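Local coordinates for protein pyrrolysyl-tRNA synthetase (Desulfitobacterium hafniense, PDB 3DSQ) that probably attaches pyrrolysine to its cognate tRNA in an ATP-dependent reaction, working as a homodimeric class II aminoacyl-tRNA synthetase, at residues P71-L76 and F255-L260; S116-L121 and L127-A132; T173-T178 and R196-A201; R190-A195 and F207-E212; T220-V223 and L228-A231. All blocks are in the same frame, centred on the assembly; numbering follows the deposited sequence.

Following the chain from the N terminus, contact 1 opens on helix 72-85 and closes 179 residues later, where strand 250-256 passes into helix 257-265; all the other contacts nest inside its loop. Contact 2 closes a short loop that leads into strand 125-127 and lies next to the second subunit. Contacts 3 and 4 cross, since both use helix 187-201: 173-178 packs on 196-201 at the C-terminal end of the helix, and 190-195, earlier on it, packs on 207-212. Contact 5 then closes the hairpin of strands 219-225 and 228-236. Contacts 1, 3 and 4 tie helices to the seven-stranded sheet, while contact 5 joins two of its strands.

Contact 1 (P71-L76 and F255-L260); sequences PALLEL and FGLERL
Leu73 and Leu76, one turn apart on helix 72-85, close around Leu257 in the first turn of helix 257-265. The close packing centres on the CB of Leu257. Leu73 brings its CD1 to within 3.9 Å of that atom, its side chain running at about a right angle to that of Leu257. Leu76 comes in more obliquely: its CD1 is 3.9 Å from Leu257 CB and as close to CD2, with the CG and CD1 of Leu257 a little further. The side chain of Leu257 has its CG opposite the carbonyl carbon (chi1 -59°), which holds both of its methyls beside that single methyl of Leu76. The other branch of Leu73, CD2, lies 3.7 Å from Glu258 OE2. This buried carboxylate oxygen is bent over by the turn at chi2 (82°), and its polar partner is the hydroxyl of Thr173, to which it is hydrogen-bonded, so the leucine covers an acid that is already gripped from the sheet.

Packing is slacker around Leu260, whose side chain comes no nearer than 4.8 Å to 71-76. Leu74 and Glu75 of helix 72-85, partly exposed, take no part; Leu74 packs on Gln91 of the second subunit. Gly256 occupies the N-cap position of the helix that follows, and the strand-to-helix turn with the sequence Gly-Leu-Glu-Arg is the signature of motif 3 in class II aminoacyl-tRNA synthetases, here backed by a helix that also reaches the dimer partner.

Contact 2 (S116-L121 and L127-A132); sequences SQVFWL and LRPMLA
Val118 and Pro129 lie side by side and point the same way, with Val118 CG1 3.9 Å from Pro129 CB and almost as near to CG of the ring. A chi1 of -50° places CG1 opposite the carbonyl carbon and directs it at the proline, while CG2 is left over one face of the Trp120 ring, offset toward its rim. Thus the two methyls of one valine serve two different neighbours.

Phe119 behaves differently. Its CB points at 127-132 and meets Leu127 CD1 at 4.1 Å, but with chi1 at -70° the ring leads away from the segment. Leu127 repeats that first torsion and, with CD1 extended from its CA, sets that methyl against the phenylalanine CB and lays its own CB and CG near the Phe119 carbonyl oxygen. Leu121 completes the apolar side loosely, its CD2 standing 4.4 Å from Leu127 CG.

The backbones meet beside these groups. Leu127 N donates to Phe119 O in a nearly straight bond of 2.9 Å (166° at the hydrogen). A water links Phe119 N and Leu127 O: it accepts from the first at 2.8 Å and donates to the second at 2.7 Å.

Around this turn of chain, Leu127 and Leu121 pack on Ile97 and Pro129 on Ile98 of strand 97-99, and Phe119 and Leu127 reach Tyr159 of strand 150-159. Leu121 and Leu127 also meet their own counterparts in the second subunit, at the dimer interface.

Contact 3 (T173-T178 and R196-A201); sequences TMLNLT and RWVLEA
The helix-on-sheet layer of the class II catalytic fold is joined here: Val198 of helix 187-201 sits on Leu175 and Leu177 of strand 171-180, the second of two antiparallel strands that correspond to motif 2 of the family. The helix stands well off the strand, with Leu177 and Val198 the nearest residues at 9.4 Å between CA atoms, so the gap is spanned by side chains alone.

Leu175 and Val198 reach toward each other tip to tip. Leu175 CD2 touches Val198 CG1 at 3.8 Å and comes almost as close to CG2. Leu177 instead slides past the valine in the opposite direction, and its CD2 approaches Val198 CG2 at 3.9 Å. The torsion behind this is a less common one for leucine, chi1 50°, with CG lodged between the backbone N and the carbonyl carbon. One valine therefore offers CG1 to the first leucine, while CG2 lies against both. All three side chains are buried, and no hydrogen bond joins the two segments.

Next to them, Phe255 of strand 250-256 packs against both Leu175 and Val198. Leu80 and Leu84 of helix 72-85 continue the same apolar layer beside Leu175 and Leu177 on the same face, and Phe153 of strand 150-159 lies against both leucines. Met174 and Asn176, with side chains on the other face of the strand, meet Leu131.

Contact 4 (R190-A195 and F207-E212); sequences RLEDMA and FELVTE
Apolar contact between helix 187-201 and strand 208-213 rests on Leu209, whose two methyls take different partners. CD2 lies 4.3 Å from the CB of Ala195, a loose approach to the smallest side chain of the helix segment. Within the strand segment the same CD2 stands at the edge of the Phe207 ring, in its plane. CD1, the other branch, faces Glu192.

There the contact is a mixed one. Glu192 OE2 comes to 3.2 Å from Leu209 CD1, and the acid crosses the leucine at about a right angle. The crowding of this methyl against the glutamate chain is unusually short and may partly reflect the modelling. With chi1 at -84° and the chain extended beyond CG, the carboxylate passes over the methyl on its way out of the helix. Leu209 is turned the same way at its first torsion (chi1 -51°), which aims both methyls at the helix.

Polar interactions belong to the surroundings rather than to the interface, which has no hydrogen bond across it. Glu192 OE2 forms a long, weak ion pair with Arg196 one turn further along, whereas Arg190 makes salt bridges with Glu179 and Glu186. Backbone bonds between Glu208 and Met224 and between Val210 and Asp222 hold the strand to its neighbour 219-225.

Leu209 also packs on Val223, and Ala195 on Leu253, so the helix straddles more than one strand. The result is a helix packed on one face of the largely antiparallel class II sheet, at its edge strand.

Contact 5 (T220-V223 and L228-A231); sequences TVDV and LELA
Glu229 swings its CG out opposite its amide nitrogen (chi1 179°) and stays extended beyond it, carrying OE2 to 4.1 Å from Asp222 OD1; the aspartate turns its CG away from its own carbonyl carbon. Their carboxylate planes stand 77° apart. Two like charges thus lie close together, and Glu229 also has a long, weak ion pair with Arg259.

Beside them Leu230 has a psi of -19°, close to helical values, as the first residue of a classic beta bulge does. Leu230 and Ala231 together face Val223, which places the bulge in the hairpin of strands 219-225 and 228-236. Val223 O takes both amides from one face of its plane, Leu230 N at 2.8 Å and Ala231 N at a longer 3.3 Å. In return Val223 N donates to Ala231 O at 2.8 Å, and that oxygen also receives a CH contact from Asp222 CA, 3.4 Å away.

Val223 CB and Ala231 CB lie on the same face, 4.2 Å apart, and Val223 packs from that face on Ala195 and Leu199 of helix 187-201. Leu230 packs on Leu260 and Ile263 of helix 257-265.

Contact 1 (P71-L76 and F255-L260)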
# COMPACT_ATOMS: atom_id res chain seq x y z
N PRO B 71 1.66 6.80 11.32
CA PRO B 71 2.15 5.64 12.07
C PRO B 71 3.50 5.14 11.58
O PRO B 71 3.92 5.46 10.46
CB PRO B 71 1.03 4.63 11.88
CG PRO B 71 0.54 4.94 10.50
CD PRO B 71 0.49 6.45 10.51
N ALA B 72 4.15 4.35 12.42
CA ALA B 72 5.47 3.79 12.16
C ALA B 72 5.65 3.11 10.81
O ALA B 72 6.68 3.31 10.15
CB ALA B 72 5.83 2.80 13.27
N LEU B 73 4.67 2.31 10.40
CA LEU B 73 4.77 1.61 9.13
C LEU B 73 4.96 2.61 8.00
O LEU B 73 5.80 2.42 7.15
CB LEU B 73 3.52 0.74 8.88
CG LEU B 73 3.51 -0.03 7.55
CD1 LEU B 73 4.75 -0.92 7.45
CD2 LEU B 73 2.23 -0.88 7.46
N LEU B 74 4.16 3.67 7.99
CA LEU B 74 4.26 4.67 6.93
C LEU B 74 5.52 5.51 7.03
O LEU B 74 6.10 5.89 6.02
CB LEU B 74 3.02 5.58 6.95
CG LEU B 74 1.71 4.88 6.55
CD1 LEU B 74 0.56 5.87 6.63
CD2 LEU B 74 1.83 4.30 5.14
N GLU B 75 5.96 5.79 8.25
CA GLU B 75 7.16 6.58 8.47
C GLU B 75 8.35 5.75 8.02
O GLU B 75 9.28 6.25 7.38
CB GLU B 75 7.29 6.92 9.96
CG GLU B 75 8.48 7.80 10.31
CD GLU B 75 8.66 7.95 11.81
OE1 GLU B 75 8.89 6.92 12.48
OE2 GLU B 75 8.56 9.09 12.32
N LEU B 76 8.30 4.46 8.34
CA LEU B 76 9.35 3.52 7.96
C LEU B 76 9.39 3.42 6.44
O LEU B 76 10.47 3.44 5.84
CB LEU B 76 9.05 2.15 8.56
CG LEU B 76 10.17 1.16 8.89
CD1 LEU B 76 9.71 -0.24 8.53
CD2 LEU B 76 11.44 1.50 8.16
N PHE B 255 12.46 -7.84 2.94
CA PHE B 255 12.17 -7.59 4.35
C PHE B 255 10.67 -7.54 4.65
O PHE B 255 9.86 -7.11 3.82
CB PHE B 255 12.74 -6.24 4.82
CG PHE B 255 14.23 -6.07 4.60
CD1 PHE B 255 14.77 -6.02 3.32
CD2 PHE B 255 15.07 -5.88 5.70
CE1 PHE B 255 16.13 -5.76 3.13
CE2 PHE B 255 16.44 -5.62 5.51
CZ PHE B 255 16.96 -5.56 4.22
N GLY B 256 10.30 -7.97 5.85
CA GLY B 256 8.92 -7.87 6.30
C GLY B 256 8.97 -6.63 7.19
O GLY B 256 9.60 -6.66 8.22
N LEU B 257 8.32 -5.53 6.79
CA LEU B 257 8.38 -4.30 7.58
C LEU B 257 7.70 -4.34 8.94
O LEU B 257 8.23 -3.76 9.91
CB LEU B 257 7.85 -3.11 6.76
CG LEU B 257 8.60 -2.84 5.45
CD1 LEU B 257 8.18 -1.49 4.90
CD2 LEU B 257 10.11 -2.87 5.69
N GLU B 258 6.55 -4.99 9.05
CA GLU B 258 5.87 -5.07 10.34
C GLU B 258 6.77 -5.85 11.29
O GLU B 258 6.91 -5.50 12.46
CB GLU B 258 4.50 -5.76 10.24
CG GLU B 258 3.42 -5.01 9.46
CD GLU B 258 3.55 -5.20 7.96
OE1 GLU B 258 4.41 -6.00 7.54
OE2 GLU B 258 2.78 -4.57 7.20
N ARG B 259 7.38 -6.91 10.78
CA ARG B 259 8.26 -7.72 11.60
C ARG B 259 9.50 -6.90 12.01
O ARG B 259 9.97 -7.01 13.14
CB ARG B 259 8.68 -8.99 10.86
CG ARG B 259 9.58 -9.88 11.68
CD ARG B 259 9.82 -11.22 11.02
NE ARG B 259 10.77 -12.01 11.80
CZ ARG B 259 11.10 -13.28 11.54
NH1 ARG B 259 10.56 -13.90 10.50
NH2 ARG B 259 11.97 -13.91 12.32
N LEU B 260 10.01 -6.10 11.09
CA LEU B 260 11.16 -5.26 11.39
C LEU B 260 10.77 -4.32 12.52
O LEU B 260 11.47 -4.20 13.51
CB LEU B 260 11.57 -4.41 10.18
CG LEU B 260 12.57 -4.91 9.13
CD1 LEU B 260 13.04 -3.71 8.31
CD2 LEU B 260 13.78 -5.57 9.78

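Contact 2 (S116-L121 and L127-A132)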
# COMPACT_ATOMS: atom_id res chain seq x y z
N SER B 116 -1.41 -23.50 -2.07
CA SER B 116 -2.35 -23.66 -0.96
C SER B 116 -2.18 -22.54 0.06
O SER B 116 -2.97 -22.42 1.00
CB SER B 116 -2.14 -25.02 -0.29
OG SER B 116 -0.81 -25.17 0.17
N GLN B 117 -1.15 -21.72 -0.12
CA GLN B 117 -0.91 -20.63 0.82
C GLN B 117 -1.30 -19.26 0.31
O GLN B 117 -1.08 -18.26 1.00
CB GLN B 117 0.56 -20.63 1.25
CG GLN B 117 0.87 -21.68 2.31
CD GLN B 117 2.26 -21.55 2.87
OE1 GLN B 117 2.71 -20.45 3.21
NE2 GLN B 117 2.96 -22.68 2.99
N VAL B 118 -1.88 -19.20 -0.88
CA VAL B 118 -2.29 -17.91 -1.43
C VAL B 118 -3.79 -17.74 -1.47
O VAL B 118 -4.55 -18.72 -1.54
CB VAL B 118 -1.75 -17.71 -2.87
CG1 VAL B 118 -0.26 -18.01 -2.93
CG2 VAL B 118 -2.53 -18.58 -3.84
N PHE B 119 -4.22 -16.49 -1.43
CA PHE B 119 -5.64 -16.18 -1.51
C PHE B 119 -6.00 -16.10 -2.99
O PHE B 119 -5.59 -15.17 -3.68
CB PHE B 119 -5.95 -14.84 -0.85
CG PHE B 119 -5.82 -14.85 0.64
CD1 PHE B 119 -4.69 -14.30 1.26
CD2 PHE B 119 -6.83 -15.37 1.44
CE1 PHE B 119 -4.58 -14.27 2.65
CE2 PHE B 119 -6.73 -15.34 2.84
CZ PHE B 119 -5.60 -14.79 3.44
N TRP B 120 -6.75 -17.09 -3.47
CA TRP B 120 -7.18 -17.10 -4.87
C TRP B 120 -8.46 -16.29 -5.02
O TRP B 120 -9.28 -16.21 -4.10
CB TRP B 120 -7.43 -18.53 -5.36
CG TRP B 120 -6.19 -19.35 -5.45
CD1 TRP B 120 -5.71 -20.24 -4.52
CD2 TRP B 120 -5.23 -19.32 -6.50
NE1 TRP B 120 -4.51 -20.76 -4.93
CE2 TRP B 120 -4.19 -20.21 -6.15
CE3 TRP B 120 -5.14 -18.63 -7.72
CZ2 TRP B 120 -3.07 -20.42 -6.97
CZ3 TRP B 120 -4.03 -18.84 -8.53
CH2 TRP B 120 -3.01 -19.73 -8.15
N LEU B 121 -8.63 -15.68 -6.19
CA LEU B 121 -9.81 -14.90 -6.49
C LEU B 121 -10.69 -15.71 -7.44
O LEU B 121 -11.90 -15.56 -7.48
CB LEU B 121 -9.43 -13.57 -7.15
CG LEU B 121 -8.46 -12.67 -6.36
CD1 LEU B 121 -8.52 -11.26 -6.94
CD2 LEU B 121 -8.85 -12.65 -4.89
N LEU B 127 -3.94 -13.17 -5.01
CA LEU B 127 -3.22 -12.05 -4.43
C LEU B 127 -1.76 -12.46 -4.31
O LEU B 127 -1.45 -13.55 -3.82
CB LEU B 127 -3.79 -11.70 -3.05
CG LEU B 127 -5.20 -11.11 -3.06
CD1 LEU B 127 -5.69 -10.83 -1.65
CD2 LEU B 127 -5.18 -9.83 -3.89
N ARG B 128 -0.87 -11.59 -4.75
CA ARG B 128 0.56 -11.88 -4.69
C ARG B 128 1.01 -12.24 -3.28
O ARG B 128 0.68 -11.55 -2.32
CB ARG B 128 1.38 -10.68 -5.19
CG ARG B 128 1.35 -9.45 -4.29
CD ARG B 128 2.08 -8.27 -4.93
NE ARG B 128 2.09 -7.09 -4.08
CZ ARG B 128 2.41 -5.87 -4.50
NH1 ARG B 128 2.72 -5.65 -5.78
NH2 ARG B 128 2.42 -4.86 -3.63
N PRO B 129 1.75 -13.35 -3.13
CA PRO B 129 2.26 -13.78 -1.83
C PRO B 129 3.64 -13.16 -1.62
O PRO B 129 4.16 -13.14 -0.52
CB PRO B 129 2.34 -15.30 -1.97
CG PRO B 129 2.77 -15.45 -3.37
CD PRO B 129 1.89 -14.44 -4.12
N MET B 130 4.24 -12.68 -2.71
CA MET B 130 5.55 -12.05 -2.65
C MET B 130 5.70 -11.12 -3.84
O MET B 130 4.88 -11.13 -4.75
CB MET B 130 6.67 -13.11 -2.65
CG MET B 130 7.02 -13.69 -4.01
SD MET B 130 5.93 -15.03 -4.55
CE MET B 130 6.91 -16.44 -4.06
N LEU B 131 6.76 -10.31 -3.84
CA LEU B 131 7.00 -9.34 -4.90
C LEU B 131 7.85 -9.86 -6.05
O LEU B 131 7.85 -9.29 -7.13
CB LEU B 131 7.67 -8.09 -4.31
CG LEU B 131 6.90 -7.32 -3.25
CD1 LEU B 131 7.78 -6.20 -2.70
CD2 LEU B 131 5.60 -6.74 -3.85
N ALA B 132 8.57 -10.95 -5.81
CA ALA B 132 9.47 -11.53 -6.81
C ALA B 132 8.96 -11.65 -8.25
O ALA B 132 9.52 -11.03 -9.16
CB ALA B 132 9.98 -12.87 -6.33
O HOH W 1 -2.17 -14.63 -1.44

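Contact 3 (T173-T178 and R196-A201)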
# COMPACT_ATOMS: atom_id res chain seq x y z
N THR B 173 3.55 -6.10 4.64
CA THR B 173 4.28 -5.21 3.76
C THR B 173 5.68 -5.73 3.54
O THR B 173 6.42 -5.99 4.50
CB THR B 173 4.36 -3.79 4.36
OG1 THR B 173 3.07 -3.41 4.88
CG2 THR B 173 4.77 -2.77 3.28
N MET B 174 6.05 -5.89 2.28
CA MET B 174 7.36 -6.37 1.91
C MET B 174 8.14 -5.29 1.19
O MET B 174 7.57 -4.51 0.42
CB MET B 174 7.27 -7.57 0.95
CG MET B 174 6.83 -8.87 1.60
SD MET B 174 7.98 -9.45 2.85
CE MET B 174 7.09 -9.02 4.27
N LEU B 175 9.43 -5.26 1.48
CA LEU B 175 10.37 -4.36 0.83
C LEU B 175 11.25 -5.39 0.13
O LEU B 175 11.72 -6.32 0.75
CB LEU B 175 11.22 -3.59 1.84
CG LEU B 175 12.60 -3.15 1.30
CD1 LEU B 175 12.44 -2.26 0.08
CD2 LEU B 175 13.39 -2.42 2.39
N ASN B 176 11.43 -5.24 -1.17
CA ASN B 176 12.27 -6.18 -1.88
C ASN B 176 13.15 -5.36 -2.79
O ASN B 176 12.65 -4.79 -3.74
CB ASN B 176 11.43 -7.16 -2.71
CG ASN B 176 12.24 -8.33 -3.22
OD1 ASN B 176 13.40 -8.18 -3.63
ND2 ASN B 176 11.64 -9.51 -3.22
N LEU B 177 14.44 -5.29 -2.48
CA LEU B 177 15.34 -4.53 -3.33
C LEU B 177 16.23 -5.48 -4.10
O LEU B 177 16.61 -6.54 -3.61
CB LEU B 177 16.16 -3.51 -2.53
CG LEU B 177 16.94 -3.82 -1.26
CD1 LEU B 177 17.67 -5.13 -1.36
CD2 LEU B 177 17.93 -2.67 -1.04
N THR B 178 16.58 -5.08 -5.31
CA THR B 178 17.37 -5.95 -6.16
C THR B 178 18.30 -5.19 -7.08
O THR B 178 18.14 -4.00 -7.31
CB THR B 178 16.46 -6.76 -7.09
OG1 THR B 178 15.86 -5.86 -8.04
CG2 THR B 178 15.34 -7.44 -6.30
N ARG B 196 22.76 -3.35 5.00
CA ARG B 196 23.22 -2.21 5.78
C ARG B 196 22.45 -0.94 5.46
O ARG B 196 22.02 -0.23 6.37
CB ARG B 196 24.72 -2.00 5.55
CG ARG B 196 25.57 -3.13 6.12
CD ARG B 196 27.02 -3.03 5.68
NE ARG B 196 27.84 -4.06 6.29
CZ ARG B 196 29.05 -4.41 5.85
NH1 ARG B 196 29.57 -3.81 4.80
NH2 ARG B 196 29.73 -5.37 6.47
N TRP B 197 22.26 -0.64 4.17
CA TRP B 197 21.52 0.56 3.78
C TRP B 197 20.13 0.55 4.40
O TRP B 197 19.67 1.55 4.96
CB TRP B 197 21.35 0.64 2.26
CG TRP B 197 22.59 0.98 1.49
CD1 TRP B 197 23.54 1.90 1.82
CD2 TRP B 197 22.99 0.42 0.23
NE1 TRP B 197 24.51 1.96 0.84
CE2 TRP B 197 24.19 1.06 -0.15
CE3 TRP B 197 22.44 -0.56 -0.62
CZ2 TRP B 197 24.86 0.75 -1.34
CZ3 TRP B 197 23.11 -0.86 -1.80
CH2 TRP B 197 24.31 -0.21 -2.15
N VAL B 198 19.47 -0.59 4.29
CA VAL B 198 18.12 -0.76 4.81
C VAL B 198 18.05 -0.73 6.33
O VAL B 198 17.28 0.05 6.91
CB VAL B 198 17.51 -2.09 4.30
CG1 VAL B 198 16.16 -2.33 4.97
CG2 VAL B 198 17.34 -2.03 2.79
N LEU B 199 18.84 -1.58 6.98
CA LEU B 199 18.83 -1.64 8.43
C LEU B 199 19.25 -0.31 9.06
O LEU B 199 18.79 0.03 10.14
CB LEU B 199 19.73 -2.78 8.90
CG LEU B 199 19.21 -4.15 8.44
CD1 LEU B 199 20.22 -5.22 8.77
CD2 LEU B 199 17.87 -4.43 9.11
N GLU B 200 20.11 0.43 8.37
CA GLU B 200 20.54 1.72 8.91
C GLU B 200 19.38 2.70 8.81
O GLU B 200 19.11 3.45 9.75
CB GLU B 200 21.74 2.27 8.14
CG GLU B 200 22.21 3.62 8.65
CD GLU B 200 22.59 3.60 10.13
OE1 GLU B 200 22.69 4.69 10.73
OE2 GLU B 200 22.79 2.50 10.69
N ALA B 201 18.70 2.70 7.68
CA ALA B 201 17.56 3.58 7.50
C ALA B 201 16.44 3.19 8.45
O ALA B 201 15.65 4.03 8.86
CB ALA B 201 17.08 3.54 6.06

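Contact 4 (R190-A195 and F207-E212)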
# COMPACT_ATOMS: atom_id res chain seq x y z
N ARG B 190 27.20 -7.11 -2.23
CA ARG B 190 26.04 -6.28 -2.55
C ARG B 190 24.94 -6.56 -1.54
O ARG B 190 24.34 -5.63 -0.99
CB ARG B 190 25.51 -6.59 -3.95
CG ARG B 190 26.16 -5.79 -5.05
CD ARG B 190 25.98 -4.29 -4.86
NE ARG B 190 26.26 -3.59 -6.10
CZ ARG B 190 27.41 -3.70 -6.78
NH1 ARG B 190 28.37 -4.48 -6.32
NH2 ARG B 190 27.57 -3.05 -7.93
N LEU B 191 24.66 -7.84 -1.31
CA LEU B 191 23.65 -8.22 -0.34
C LEU B 191 23.96 -7.53 0.99
O LEU B 191 23.06 -7.04 1.66
CB LEU B 191 23.61 -9.74 -0.18
CG LEU B 191 22.93 -10.45 -1.36
CD1 LEU B 191 22.88 -11.95 -1.12
CD2 LEU B 191 21.51 -9.91 -1.54
N GLU B 192 25.24 -7.51 1.36
CA GLU B 192 25.66 -6.85 2.60
C GLU B 192 25.32 -5.37 2.53
O GLU B 192 24.70 -4.82 3.44
CB GLU B 192 27.16 -6.99 2.83
CG GLU B 192 27.61 -8.27 3.50
CD GLU B 192 29.03 -8.16 4.06
OE1 GLU B 192 29.96 -7.87 3.28
OE2 GLU B 192 29.21 -8.36 5.28
N ASP B 193 25.73 -4.72 1.44
CA ASP B 193 25.47 -3.30 1.25
C ASP B 193 23.98 -3.01 1.41
O ASP B 193 23.59 -2.12 2.18
CB ASP B 193 25.90 -2.85 -0.15
CG ASP B 193 27.39 -3.00 -0.39
OD1 ASP B 193 28.18 -2.79 0.56
OD2 ASP B 193 27.76 -3.32 -1.54
N MET B 194 23.15 -3.75 0.69
CA MET B 194 21.71 -3.58 0.74
C MET B 194 21.19 -3.71 2.16
O MET B 194 20.43 -2.88 2.63
CB MET B 194 21.03 -4.62 -0.15
CG MET B 194 21.51 -4.60 -1.58
SD MET B 194 20.62 -5.80 -2.60
CE MET B 194 19.92 -4.73 -3.81
N ALA B 195 21.59 -4.78 2.84
CA ALA B 195 21.17 -5.00 4.22
C ALA B 195 21.51 -3.79 5.09
O ALA B 195 20.65 -3.26 5.81
CB ALA B 195 21.84 -6.24 4.77
N PHE B 207 22.74 -6.49 14.23
CA PHE B 207 22.29 -7.59 13.39
C PHE B 207 23.46 -8.39 12.84
O PHE B 207 24.60 -7.91 12.81
CB PHE B 207 21.46 -7.05 12.23
CG PHE B 207 22.24 -6.18 11.29
CD1 PHE B 207 22.88 -6.73 10.19
CD2 PHE B 207 22.36 -4.82 11.52
CE1 PHE B 207 23.64 -5.93 9.33
CE2 PHE B 207 23.11 -4.01 10.68
CZ PHE B 207 23.75 -4.57 9.58
N GLU B 208 23.18 -9.62 12.41
CA GLU B 208 24.21 -10.49 11.85
C GLU B 208 23.78 -11.05 10.49
O GLU B 208 22.59 -11.19 10.21
CB GLU B 208 24.51 -11.64 12.82
CG GLU B 208 23.36 -12.62 13.00
CD GLU B 208 23.72 -13.78 13.93
OE1 GLU B 208 24.77 -14.43 13.69
OE2 GLU B 208 22.96 -14.04 14.89
N LEU B 209 24.76 -11.36 9.66
CA LEU B 209 24.48 -11.90 8.33
C LEU B 209 24.75 -13.40 8.33
O LEU B 209 25.86 -13.85 8.60
CB LEU B 209 25.37 -11.20 7.31
CG LEU B 209 25.30 -9.67 7.40
CD1 LEU B 209 26.33 -9.04 6.49
CD2 LEU B 209 23.90 -9.20 7.05
N VAL B 210 23.72 -14.18 8.02
CA VAL B 210 23.85 -15.63 7.99
C VAL B 210 23.79 -16.16 6.56
O VAL B 210 22.75 -16.08 5.91
CB VAL B 210 22.74 -16.30 8.82
CG1 VAL B 210 22.87 -17.81 8.74
CG2 VAL B 210 22.83 -15.83 10.26
N THR B 211 24.90 -16.71 6.09
CA THR B 211 24.97 -17.26 4.74
C THR B 211 24.87 -18.78 4.72
O THR B 211 25.52 -19.47 5.51
CB THR B 211 26.28 -16.85 4.04
OG1 THR B 211 27.38 -17.52 4.66
CG2 THR B 211 26.48 -15.35 4.13
N GLU B 212 24.05 -19.29 3.82
CA GLU B 212 23.84 -20.73 3.66
C GLU B 212 23.84 -20.99 2.15
O GLU B 212 23.70 -20.06 1.36
CB GLU B 212 22.48 -21.14 4.25
CG GLU B 212 22.26 -20.69 5.69
CD GLU B 212 23.05 -21.50 6.70
OE1 GLU B 212 24.29 -21.58 6.56
OE2 GLU B 212 22.44 -22.05 7.63

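Contact 5 (T220-V223 and L228-A231)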
# COMPACT_ATOMS: atom_id res chain seq x y z
N THR B 220 22.19 -18.30 -0.12
CA THR B 220 21.25 -17.39 0.53
C THR B 220 21.92 -16.66 1.69
O THR B 220 22.78 -17.22 2.38
CB THR B 220 20.02 -18.14 1.06
OG1 THR B 220 20.43 -19.07 2.08
CG2 THR B 220 19.32 -18.90 -0.06
N VAL B 221 21.51 -15.41 1.91
CA VAL B 221 22.03 -14.60 3.00
C VAL B 221 20.87 -14.13 3.87
O VAL B 221 20.13 -13.23 3.49
CB VAL B 221 22.81 -13.37 2.48
CG1 VAL B 221 23.21 -12.47 3.63
CG2 VAL B 221 24.04 -13.82 1.72
N ASP B 222 20.72 -14.74 5.04
CA ASP B 222 19.64 -14.39 5.97
C ASP B 222 20.11 -13.40 7.03
O ASP B 222 20.94 -13.74 7.88
CB ASP B 222 19.10 -15.65 6.63
CG ASP B 222 18.42 -16.58 5.64
OD1 ASP B 222 18.08 -17.72 6.03
OD2 ASP B 222 18.22 -16.17 4.48
N VAL B 223 19.57 -12.19 6.99
CA VAL B 223 19.92 -11.16 7.96
C VAL B 223 19.13 -11.39 9.25
O VAL B 223 17.94 -11.68 9.21
CB VAL B 223 19.60 -9.75 7.43
CG1 VAL B 223 20.13 -8.70 8.39
CG2 VAL B 223 20.22 -9.56 6.05
N LEU B 228 16.54 -13.86 15.62
CA LEU B 228 15.46 -13.18 14.93
C LEU B 228 15.79 -12.85 13.48
O LEU B 228 16.72 -12.10 13.20
CB LEU B 228 15.10 -11.89 15.68
CG LEU B 228 14.67 -12.05 17.14
CD1 LEU B 228 14.48 -10.67 17.77
CD2 LEU B 228 13.38 -12.85 17.20
N GLU B 229 15.00 -13.40 12.56
CA GLU B 229 15.22 -13.14 11.14
C GLU B 229 14.61 -11.80 10.76
O GLU B 229 13.43 -11.54 11.03
CB GLU B 229 14.58 -14.22 10.26
CG GLU B 229 14.76 -13.95 8.77
CD GLU B 229 14.07 -14.98 7.89
OE1 GLU B 229 12.84 -15.15 8.03
OE2 GLU B 229 14.76 -15.61 7.06
N LEU B 230 15.41 -10.95 10.13
CA LEU B 230 14.94 -9.64 9.71
C LEU B 230 14.78 -9.55 8.19
O LEU B 230 14.08 -8.68 7.69
CB LEU B 230 15.93 -8.56 10.18
CG LEU B 230 15.75 -8.07 11.63
CD1 LEU B 230 15.55 -9.25 12.58
CD2 LEU B 230 16.96 -7.25 12.03
N ALA B 231 15.42 -10.47 7.47
CA ALA B 231 15.35 -10.46 6.02
C ALA B 231 16.04 -11.65 5.37
O ALA B 231 16.94 -12.26 5.96
CB ALA B 231 15.96 -9.17 5.48